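Local atomic coordinates of erythrocyte membrane protein 1 (Plasmodium falciparum, PDB entry 6S8T), a protein that probably binds a host cell-surface receptor, this chain being its ICAM-1-binding DBLbeta domain, a part of the adhesin that infected erythrocytes use in cytoadhesion. Residues A[113-118]-A[295-300]; A[175-180]-A[301-306]; A[184-189]-A[287-292]. All blocks are in the same frame, centred on the assembly; numbering follows the deposited sequence.

Interaction 1: A[113-118]-A[295-300]; sequences PRRQHM and LRWMVE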
loop_
_atom_site.group_PDB
_atom_site.type_symbol
_atom_site.label_atom_id
_atom_site.label_comp_id
_atom_site.label_asym_id
_atom_site.label_seq_id
_atom_site.Cartn_x
_atom_site.Cartn_y
_atom_site.Cartn_z
ATOM N N PRO A 113 -1.002 -7.136 -4.899
ATOM C CA PRO A 113 -1.369 -8.477 -4.407
ATOM C C PRO A 113 -1.402 -8.577 -2.892
ATOM O O PRO A 113 -2.237 -9.311 -2.349
ATOM C CB PRO A 113 -0.284 -9.380 -5.009
ATOM C CG PRO A 113 0.151 -8.668 -6.243
ATOM C CD PRO A 113 0.056 -7.193 -5.922
ATOM N N ARG A 114 -0.515 -7.862 -2.193
ATOM C CA ARG A 114 -0.575 -7.836 -0.735
ATOM C C ARG A 114 -1.917 -7.300 -0.252
ATOM O O ARG A 114 -2.520 -7.855 0.673
ATOM C CB ARG A 114 0.571 -6.991 -0.179
ATOM C CG ARG A 114 0.487 -6.733 1.317
ATOM C CD ARG A 114 1.339 -5.540 1.714
ATOM N NE ARG A 114 1.022 -4.373 0.894
ATOM C CZ ARG A 114 -0.014 -3.569 1.110
ATOM N NH1 ARG A 114 -0.232 -2.534 0.307
ATOM N NH2 ARG A 114 -0.834 -3.801 2.127
ATOM N N ARG A 115 -2.405 -6.225 -0.882
ATOM C CA ARG A 115 -3.680 -5.628 -0.489
ATOM C C ARG A 115 -4.852 -6.536 -0.834
ATOM O O ARG A 115 -5.782 -6.689 -0.034
ATOM C CB ARG A 115 -3.846 -4.264 -1.166
ATOM C CG ARG A 115 -5.255 -3.675 -1.086
ATOM C CD ARG A 115 -5.589 -3.205 0.324
ATOM N NE ARG A 115 -6.968 -2.728 0.445
ATOM C CZ ARG A 115 -7.996 -3.496 0.799
ATOM N NH1 ARG A 115 -7.803 -4.782 1.060
ATOM N NH2 ARG A 115 -9.215 -2.981 0.888
ATOM N N GLN A 116 -4.828 -7.142 -2.024
ATOM C CA GLN A 116 -5.953 -7.962 -2.465
ATOM C C GLN A 116 -6.199 -9.137 -1.523
ATOM O O GLN A 116 -7.352 -9.511 -1.279
ATOM C CB GLN A 116 -5.708 -8.460 -3.888
ATOM C CG GLN A 116 -6.781 -9.396 -4.408
ATOM C CD GLN A 116 -6.588 -9.735 -5.868
ATOM O OE1 GLN A 116 -6.140 -8.901 -6.654
ATOM N NE2 GLN A 116 -6.918 -10.967 -6.240
ATOM N N HIS A 117 -5.135 -9.731 -0.983
ATOM C CA HIS A 117 -5.255 -10.885 -0.097
ATOM C C HIS A 117 -5.047 -10.515 1.369
ATOM O O HIS A 117 -4.575 -11.337 2.161
ATOM C CB HIS A 117 -4.278 -11.980 -0.522
ATOM C CG HIS A 117 -4.404 -12.366 -1.963
ATOM N ND1 HIS A 117 -5.544 -12.938 -2.484
ATOM C CD2 HIS A 117 -3.537 -12.249 -2.996
ATOM C CE1 HIS A 117 -5.371 -13.166 -3.773
ATOM N NE2 HIS A 117 -4.160 -12.760 -4.108
ATOM N N MET A 118 -5.404 -9.289 1.740
ATOM C CA MET A 118 -5.277 -8.829 3.115
ATOM C C MET A 118 -6.253 -9.575 4.025
ATOM O O MET A 118 -7.364 -9.927 3.624
ATOM C CB MET A 118 -5.529 -7.321 3.169
ATOM C CG MET A 118 -5.003 -6.605 4.394
ATOM S SD MET A 118 -4.984 -4.816 4.133
ATOM C CE MET A 118 -4.802 -4.239 5.817
ATOM N N LEU A 295 -0.166 6.972 -3.962
ATOM C CA LEU A 295 1.286 7.087 -4.049
ATOM C C LEU A 295 1.988 5.909 -3.383
ATOM O O LEU A 295 3.050 5.485 -3.851
ATOM C CB LEU A 295 1.757 8.405 -3.428
ATOM C CG LEU A 295 1.264 9.682 -4.135
ATOM C CD1 LEU A 295 1.606 10.921 -3.321
ATOM C CD2 LEU A 295 1.843 9.789 -5.537
ATOM N N ARG A 296 1.418 5.370 -2.298
ATOM C CA ARG A 296 2.014 4.197 -1.662
ATOM C C ARG A 296 2.011 3.009 -2.614
ATOM O O ARG A 296 3.030 2.330 -2.785
ATOM C CB ARG A 296 1.273 3.852 -0.367
ATOM C CG ARG A 296 1.190 5.002 0.637
ATOM C CD ARG A 296 0.737 4.528 2.023
ATOM N NE ARG A 296 -0.434 3.653 1.986
ATOM C CZ ARG A 296 -1.683 4.041 2.234
ATOM N NH1 ARG A 296 -2.674 3.159 2.178
ATOM N NH2 ARG A 296 -1.945 5.308 2.538
ATOM N N TRP A 297 0.875 2.764 -3.271
ATOM C CA TRP A 297 0.770 1.631 -4.186
ATOM C C TRP A 297 1.706 1.777 -5.382
ATOM O O TRP A 297 2.232 0.774 -5.878
ATOM C CB TRP A 297 -0.680 1.468 -4.646
ATOM C CG TRP A 297 -1.611 0.978 -3.567
ATOM C CD1 TRP A 297 -1.288 0.681 -2.270
ATOM C CD2 TRP A 297 -3.013 0.715 -3.700
ATOM N NE1 TRP A 297 -2.405 0.253 -1.591
ATOM C CE2 TRP A 297 -3.476 0.266 -2.447
ATOM C CE3 TRP A 297 -3.922 0.823 -4.758
ATOM C CZ2 TRP A 297 -4.807 -0.078 -2.224
ATOM C CZ3 TRP A 297 -5.244 0.482 -4.536
ATOM C CH2 TRP A 297 -5.674 0.035 -3.279
ATOM N N MET A 298 1.930 3.011 -5.853
ATOM C CA MET A 298 2.870 3.232 -6.951
ATOM C C MET A 298 4.294 2.865 -6.547
ATOM O O MET A 298 5.011 2.209 -7.313
ATOM C CB MET A 298 2.802 4.693 -7.417
ATOM C CG MET A 298 3.827 5.072 -8.487
ATOM S SD MET A 298 3.776 6.811 -9.000
ATOM C CE MET A 298 4.599 7.617 -7.628
ATOM N N VAL A 299 4.727 3.291 -5.355
ATOM C CA VAL A 299 6.049 2.909 -4.862
ATOM C C VAL A 299 6.146 1.393 -4.715
ATOM O O VAL A 299 7.178 0.788 -5.025
ATOM C CB VAL A 299 6.358 3.625 -3.532
ATOM C CG1 VAL A 299 7.691 3.146 -2.957
ATOM C CG2 VAL A 299 6.362 5.139 -3.716
ATOM N N GLU A 300 5.071 0.755 -4.241
ATOM C CA GLU A 300 5.060 -0.702 -4.123
ATOM C C GLU A 300 5.030 -1.369 -5.494
ATOM O O GLU A 300 5.598 -2.452 -5.665
ATOM C CB GLU A 300 3.866 -1.149 -3.267
ATOM C CG GLU A 300 3.829 -2.643 -2.898
ATOM C CD GLU A 300 2.730 -2.971 -1.888
ATOM O OE1 GLU A 300 1.958 -2.058 -1.528
ATOM O OE2 GLU A 300 2.639 -4.140 -1.441
HETATM O O HOH W 1 2.011 -6.352 -3.228
#
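Arg114 and Glu300 form a salt bridge with two hydrogen bonds. Arg114 presents its guanidinium side-on. NE donates to OE2 of Glu300 at 2.8 Å, and the N-H of Arg114 points almost straight at that oxygen (168°). NH1 of Arg114 donates to OE1 of Glu300 at 2.9 Å. Both oxygens accept through their syn lone pairs, and both lie close to the guanidinium plane. The two flat groups are nearly coplanar, 22° apart, so the paired bonds restrain rotation of both. Glu300 reaches across with an extended chain. Arg114 bends at its third torsion, which turns the NE and NH1 side to the carboxylate. A water adds a further link. It accepts from the backbone N of Arg114 and donates to OE2 of Glu300, so OE2 is held by two donors.

The contact joins the short helix 113-116 to the long helix 293-319 in the buried centre of this Duffy-binding-like domain, a fold built mainly of helices. A third helix, 172-194, supplies Asp188. Its carboxylate takes NH2 of Arg114 through OD2, and NE1 of Trp297 and NH1 of Arg296 through OD1. Buried charge is thus shared among several partners, which probably keeps both carboxylates ionised.

The apolar part lies beside this network. CG of Arg115 packs on CZ2 of Trp297 at 3.8 Å, and CD of Arg115 is slightly farther from the same atom. The guanidinium of Arg115 is turned 64° from the indole plane, and its NH2 is taken by Asp197 and Gln204. At the pyrrole end of the indole, NE1 of Trp297 lies 4.0 Å from NH1 of Arg114, near the guanidinium edge.

Interaction 2: A[175-180]-A[301-306]; sequences QESICR and WAEWFC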
loop_
_atom_site.group_PDB
_atom_site.type_symbol
_atom_site.label_atom_id
_atom_site.label_comp_id
_atom_site.label_asym_id
_atom_site.label_seq_id
_atom_site.Cartn_x
_atom_site.Cartn_y
_atom_site.Cartn_z
ATOM N N GLN A 175 14.687 -8.490 4.830
ATOM C CA GLN A 175 14.075 -8.056 6.081
ATOM C C GLN A 175 13.448 -6.674 5.933
ATOM O O GLN A 175 12.327 -6.442 6.400
ATOM C CB GLN A 175 15.105 -8.067 7.210
ATOM C CG GLN A 175 15.654 -9.449 7.537
ATOM C CD GLN A 175 16.496 -9.477 8.803
ATOM O OE1 GLN A 175 16.004 -9.198 9.896
ATOM N NE2 GLN A 175 17.772 -9.817 8.658
ATOM N N GLU A 176 14.148 -5.746 5.277
ATOM C CA GLU A 176 13.584 -4.415 5.080
ATOM C C GLU A 176 12.346 -4.465 4.194
ATOM O O GLU A 176 11.375 -3.739 4.434
ATOM C CB GLU A 176 14.638 -3.480 4.490
ATOM C CG GLU A 176 15.268 -2.559 5.520
ATOM C CD GLU A 176 16.328 -1.656 4.926
ATOM O OE1 GLU A 176 17.134 -2.145 4.107
ATOM O OE2 GLU A 176 16.348 -0.456 5.273
ATOM N N SER A 177 12.354 -5.326 3.175
ATOM C CA SER A 177 11.188 -5.460 2.309
ATOM C C SER A 177 9.981 -5.983 3.082
ATOM O O SER A 177 8.847 -5.556 2.834
ATOM C CB SER A 177 11.522 -6.376 1.129
ATOM O OG SER A 177 10.453 -6.445 0.204
ATOM N N ILE A 178 10.206 -6.905 4.025
ATOM C CA ILE A 178 9.115 -7.410 4.856
ATOM C C ILE A 178 8.619 -6.324 5.804
ATOM O O ILE A 178 7.411 -6.180 6.027
ATOM C CB ILE A 178 9.562 -8.667 5.629
ATOM C CG1 ILE A 178 9.930 -9.802 4.674
ATOM C CG2 ILE A 178 8.471 -9.129 6.578
ATOM C CD1 ILE A 178 10.448 -11.053 5.382
ATOM N N CYS A 179 9.542 -5.546 6.379
ATOM C CA CYS A 179 9.143 -4.454 7.260
ATOM C C CYS A 179 8.294 -3.424 6.514
ATOM O O CYS A 179 7.306 -2.915 7.058
ATOM C CB CYS A 179 10.385 -3.804 7.884
ATOM S SG CYS A 179 11.285 -4.861 9.087
ATOM N N ARG A 180 8.648 -3.121 5.259
ATOM C CA ARG A 180 7.859 -2.167 4.478
ATOM C C ARG A 180 6.461 -2.706 4.188
ATOM O O ARG A 180 5.484 -1.948 4.205
ATOM C CB ARG A 180 8.575 -1.816 3.169
ATOM C CG ARG A 180 9.729 -0.824 3.313
ATOM C CD ARG A 180 10.205 -0.298 1.957
ATOM N NE ARG A 180 10.634 -1.368 1.058
ATOM C CZ ARG A 180 11.881 -1.824 0.970
ATOM N NH1 ARG A 180 12.173 -2.804 0.124
ATOM N NH2 ARG A 180 12.838 -1.306 1.729
ATOM N N TRP A 301 4.385 -0.736 -6.481
ATOM C CA TRP A 301 4.400 -1.259 -7.845
ATOM C C TRP A 301 5.811 -1.262 -8.417
ATOM O O TRP A 301 6.205 -2.203 -9.114
ATOM C CB TRP A 301 3.464 -0.432 -8.736
ATOM C CG TRP A 301 3.325 -0.934 -10.165
ATOM C CD1 TRP A 301 2.292 -1.667 -10.679
ATOM C CD2 TRP A 301 4.239 -0.718 -11.255
ATOM N NE1 TRP A 301 2.509 -1.929 -12.011
ATOM C CE2 TRP A 301 3.696 -1.360 -12.390
ATOM C CE3 TRP A 301 5.464 -0.052 -11.381
ATOM C CZ2 TRP A 301 4.335 -1.353 -13.633
ATOM C CZ3 TRP A 301 6.099 -0.051 -12.613
ATOM C CH2 TRP A 301 5.531 -0.696 -13.724
ATOM N N ALA A 302 6.585 -0.210 -8.143
ATOM C CA ALA A 302 7.934 -0.129 -8.691
ATOM C C ALA A 302 8.856 -1.164 -8.056
ATOM O O ALA A 302 9.736 -1.711 -8.731
ATOM C CB ALA A 302 8.498 1.280 -8.502
ATOM N N GLU A 303 8.673 -1.446 -6.763
ATOM C CA GLU A 303 9.518 -2.439 -6.103
ATOM C C GLU A 303 9.281 -3.830 -6.679
ATOM O O GLU A 303 10.236 -4.561 -6.971
ATOM C CB GLU A 303 9.276 -2.437 -4.589
ATOM C CG GLU A 303 10.017 -3.564 -3.863
ATOM C CD GLU A 303 9.810 -3.570 -2.353
ATOM O OE1 GLU A 303 8.938 -2.829 -1.854
ATOM O OE2 GLU A 303 10.525 -4.326 -1.663
ATOM N N TRP A 304 8.013 -4.213 -6.862
ATOM C CA TRP A 304 7.710 -5.543 -7.377
ATOM C C TRP A 304 7.954 -5.668 -8.877
ATOM O O TRP A 304 8.168 -6.785 -9.360
ATOM C CB TRP A 304 6.271 -5.931 -7.027
ATOM C CG TRP A 304 6.150 -6.309 -5.583
ATOM C CD1 TRP A 304 5.777 -5.498 -4.549
ATOM C CD2 TRP A 304 6.461 -7.584 -5.000
ATOM N NE1 TRP A 304 5.818 -6.193 -3.362
ATOM C CE2 TRP A 304 6.231 -7.476 -3.613
ATOM C CE3 TRP A 304 6.895 -8.809 -5.518
ATOM C CZ2 TRP A 304 6.421 -8.544 -2.739
ATOM C CZ3 TRP A 304 7.087 -9.870 -4.649
ATOM C CH2 TRP A 304 6.850 -9.732 -3.275
ATOM N N PHE A 305 7.938 -4.556 -9.620
ATOM C CA PHE A 305 8.394 -4.602 -11.006
ATOM C C PHE A 305 9.884 -4.899 -11.079
ATOM O O PHE A 305 10.333 -5.643 -11.960
ATOM C CB PHE A 305 8.100 -3.285 -11.725
ATOM C CG PHE A 305 8.899 -3.108 -12.990
ATOM C CD1 PHE A 305 8.517 -3.751 -14.158
ATOM C CD2 PHE A 305 10.046 -2.324 -13.006
ATOM C CE1 PHE A 305 9.254 -3.605 -15.323
ATOM C CE2 PHE A 305 10.787 -2.177 -14.168
ATOM C CZ PHE A 305 10.390 -2.818 -15.328
ATOM N N CYS A 306 10.670 -4.306 -10.173
ATOM C CA CYS A 306 12.110 -4.536 -10.192
ATOM C C CYS A 306 12.460 -5.961 -9.777
ATOM O O CYS A 306 13.448 -6.517 -10.269
ATOM C CB CYS A 306 12.821 -3.518 -9.299
ATOM S SG CYS A 306 12.990 -1.862 -10.052
HETATM O O HOH W 2 7.402 -4.243 0.405
#
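The guanidinium of Arg180 meets Glu303 at its edge, with OE2 of Glu303 in its plane. One face of the guanidinium lies over its own helix, with CA of Ser177 3.5 Å from the plane and O of Glu176 a little farther off, both toward the rim. The carboxylate of Glu303 is not coplanar with the guanidinium; the planes are 56° apart. NH1 of Arg180 therefore reaches OE2 of Glu303 from well above the carboxylate plane, at 2.9 Å. Ser177 comes from the opposite face and on the syn side. Its OG donates to OE2 of Glu303 at 2.8 Å. One carboxylate oxygen is thus gripped by two donors, one from each face.

These residues join helix 172-194 to helix 293-319, two long helices of the Duffy-binding-like fold. They meet here through polar side chains in a buried setting. At the closest backbone point, CA of Ser177 and CA of Glu303 are 9.1 Å apart, so the side chains must span the interval. Glu303 does so with an extended chain, its CG anti to the backbone N (chi1 174°). A bend in Arg180 at chi3 (-58°) folds its guanidinium back over Ser177.

A water continues the link on the other carboxylate oxygen. It donates to OE1 of Glu303 and to the backbone O of Ser177, each at 3.1 Å. NE of Arg180 has no hydrogen-bond partner in the model, although this contact buries it; OE1 of Glu303 stays 3.7 Å from it. NH2 of Arg180 forms a second salt bridge, to Asp277. OG of Ser177 also bonds to OH of Tyr160 on helix 137-163. Close by, disulfides tie Cys179 to Cys278 and Cys306 to Cys430.

Interaction 3: A[184-189]-A[287-292]; sequences YSFADL and LDDYIP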
loop_
_atom_site.group_PDB
_atom_site.type_symbol
_atom_site.label_atom_id
_atom_site.label_comp_id
_atom_site.label_asym_id
_atom_site.label_seq_id
_atom_site.Cartn_x
_atom_site.Cartn_y
_atom_site.Cartn_z
ATOM N N TYR A 184 2.935 -0.951 4.904
ATOM C CA TYR A 184 1.891 -0.758 3.899
ATOM C C TYR A 184 0.549 -1.300 4.379
ATOM O O TYR A 184 -0.501 -0.704 4.108
ATOM C CB TYR A 184 2.291 -1.436 2.586
ATOM C CG TYR A 184 3.478 -0.817 1.878
ATOM C CD1 TYR A 184 3.671 0.560 1.873
ATOM C CD2 TYR A 184 4.403 -1.614 1.206
ATOM C CE1 TYR A 184 4.751 1.128 1.220
ATOM C CE2 TYR A 184 5.489 -1.057 0.553
ATOM C CZ TYR A 184 5.656 0.318 0.563
ATOM O OH TYR A 184 6.731 0.883 -0.084
ATOM N N SER A 185 0.556 -2.439 5.081
ATOM C CA SER A 185 -0.692 -3.016 5.573
ATOM C C SER A 185 -1.289 -2.173 6.692
ATOM O O SER A 185 -2.513 -2.027 6.783
ATOM C CB SER A 185 -0.458 -4.447 6.057
ATOM O OG SER A 185 -1.553 -4.904 6.836
ATOM N N PHE A 186 -0.439 -1.623 7.563
ATOM C CA PHE A 186 -0.917 -0.705 8.594
ATOM C C PHE A 186 -1.560 0.530 7.969
ATOM O O PHE A 186 -2.576 1.030 8.463
ATOM C CB PHE A 186 0.242 -0.311 9.515
ATOM C CG PHE A 186 -0.032 0.888 10.389
ATOM C CD1 PHE A 186 -0.825 0.777 11.522
ATOM C CD2 PHE A 186 0.531 2.121 10.093
ATOM C CE1 PHE A 186 -1.068 1.881 12.335
ATOM C CE2 PHE A 186 0.293 3.229 10.899
ATOM C CZ PHE A 186 -0.506 3.106 12.022
ATOM N N ALA A 187 -0.993 1.021 6.865
ATOM C CA ALA A 187 -1.546 2.211 6.226
ATOM C C ALA A 187 -2.840 1.890 5.486
ATOM O O ALA A 187 -3.790 2.682 5.519
ATOM C CB ALA A 187 -0.518 2.823 5.278
ATOM N N ASP A 188 -2.896 0.732 4.818
ATOM C CA ASP A 188 -4.121 0.315 4.139
ATOM C C ASP A 188 -5.270 0.142 5.124
ATOM O O ASP A 188 -6.412 0.509 4.824
ATOM C CB ASP A 188 -3.886 -0.988 3.368
ATOM C CG ASP A 188 -3.110 -0.779 2.075
ATOM O OD1 ASP A 188 -2.902 0.390 1.667
ATOM O OD2 ASP A 188 -2.705 -1.789 1.462
ATOM N N LEU A 189 -4.989 -0.422 6.304
ATOM C CA LEU A 189 -6.048 -0.653 7.283
ATOM C C LEU A 189 -6.613 0.664 7.803
ATOM O O LEU A 189 -7.823 0.785 8.015
ATOM C CB LEU A 189 -5.522 -1.516 8.432
ATOM C CG LEU A 189 -6.513 -1.997 9.494
ATOM C CD1 LEU A 189 -7.704 -2.708 8.863
ATOM C CD2 LEU A 189 -5.818 -2.919 10.497
ATOM N N LEU A 287 4.579 6.684 9.892
ATOM C CA LEU A 287 3.756 7.752 9.338
ATOM C C LEU A 287 3.209 7.409 7.957
ATOM O O LEU A 287 2.722 8.300 7.250
ATOM C CB LEU A 287 4.555 9.054 9.285
ATOM C CG LEU A 287 4.909 9.678 10.636
ATOM C CD1 LEU A 287 5.876 10.834 10.451
ATOM C CD2 LEU A 287 3.649 10.141 11.352
ATOM N N ASP A 288 3.272 6.134 7.563
ATOM C CA ASP A 288 2.811 5.737 6.235
ATOM C C ASP A 288 1.322 6.004 6.047
ATOM O O ASP A 288 0.873 6.252 4.921
ATOM C CB ASP A 288 3.118 4.255 5.998
ATOM C CG ASP A 288 4.609 3.935 6.094
ATOM O OD1 ASP A 288 5.189 4.082 7.192
ATOM O OD2 ASP A 288 5.197 3.527 5.070
ATOM N N ASP A 289 0.540 5.963 7.126
ATOM C CA ASP A 289 -0.900 6.163 7.003
ATOM C C ASP A 289 -1.290 7.604 6.662
ATOM O O ASP A 289 -2.488 7.869 6.509
ATOM C CB ASP A 289 -1.606 5.715 8.287
ATOM C CG ASP A 289 -1.015 6.342 9.539
ATOM O OD1 ASP A 289 0.201 6.635 9.556
ATOM O OD2 ASP A 289 -1.774 6.528 10.519
ATOM N N TYR A 290 -0.342 8.533 6.523
ATOM C CA TYR A 290 -0.655 9.886 6.072
ATOM C C TYR A 290 -0.168 10.175 4.661
ATOM O O TYR A 290 -0.320 11.305 4.186
ATOM C CB TYR A 290 -0.080 10.924 7.037
ATOM C CG TYR A 290 -0.630 10.793 8.430
ATOM C CD1 TYR A 290 -1.841 11.378 8.783
ATOM C CD2 TYR A 290 0.051 10.061 9.391
ATOM C CE1 TYR A 290 -2.347 11.245 10.061
ATOM C CE2 TYR A 290 -0.444 9.923 10.665
ATOM C CZ TYR A 290 -1.639 10.516 10.998
ATOM O OH TYR A 290 -2.122 10.374 12.276
ATOM N N ILE A 291 0.432 9.198 3.991
ATOM C CA ILE A 291 0.802 9.335 2.585
ATOM C C ILE A 291 -0.373 8.833 1.755
ATOM O O ILE A 291 -0.887 7.734 2.016
ATOM C CB ILE A 291 2.094 8.564 2.269
ATOM C CG1 ILE A 291 3.272 9.158 3.046
ATOM C CG2 ILE A 291 2.369 8.562 0.773
ATOM C CD1 ILE A 291 4.585 8.465 2.784
ATOM N N PRO A 292 -0.844 9.599 0.767
ATOM C CA PRO A 292 -1.992 9.150 -0.034
ATOM C C PRO A 292 -1.781 7.749 -0.602
ATOM O O PRO A 292 -0.702 7.410 -1.094
ATOM C CB PRO A 292 -2.080 10.202 -1.139
ATOM C CG PRO A 292 -1.511 11.445 -0.507
ATOM C CD PRO A 292 -0.409 10.960 0.402
#
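Ala187 sits directly against the turn formed by Asp288 and Asp289. Its CB is 3.7 Å from the backbone O of Asp288 and 3.8 Å from CA of Asp289. The small side chain lets the backbones come close: CA of Ala187 and CA of Asp289 are 4.1 Å apart. CB of Asp288 also comes to 4.0 Å from CB of Ala187. This is van der Waals packing, and it is tight.

Phe186 and Asp289 pack just as closely. CE2 of Phe186 approaches CG of Asp289 at 3.6 Å, and its CZ lies 3.9 Å from OD2 of Asp289. The ring and carboxylate planes are 55° apart, so the groups touch obliquely and do not stack. Asp289 has CG between its backbone N and carbonyl carbon (chi1 52°), which places the carboxylate beside the phenyl ring. Its charge is answered elsewhere: OD1 pairs with Arg257 and OD2 accepts from NE1 of Trp253. OD1 of Asp288 pairs with Arg183. Toward the margins the contact loosens. Tyr184 only nears the turn with the end of its side chain, and Leu287 and Ile291 are partly exposed.

The aspartates belong to a short 3-10 turn, 288-290, in the connection between helices 246-268 and 293-319. That turn rests on helix 172-194, while Pro292 occupies the N-cap position of helix 293-319. Helix 246-268 flanks the contact through Met264 against Phe186, and helix 16-32 packs against Leu287 and Tyr290.

How the interactions relate
The three contacts lie in the interior of the folded domain, interaction 1 nearest its centre. Interactions 1 and 2 are about 10 Å apart between centres, as are interactions 1 and 3; interactions 2 and 3 are about 15 Å apart. Helix 293-319 serves interactions 1 and 2 with consecutive segments, and helix 172-194 serves interactions 2 and 3. Along the chain the order is 113-118, 175-180, 184-189, 287-292, 295-300 and 301-306. Interactions 1 and 2 cross, and interaction 3 falls within the span of both. Interactions 1 and 3 touch through a probable hydrogen bond from Arg296 to O of Ile291 and through CE of Met118 on O of Ser185. Distant parts of the Duffy-binding-like domain are thus tied around two shared helices.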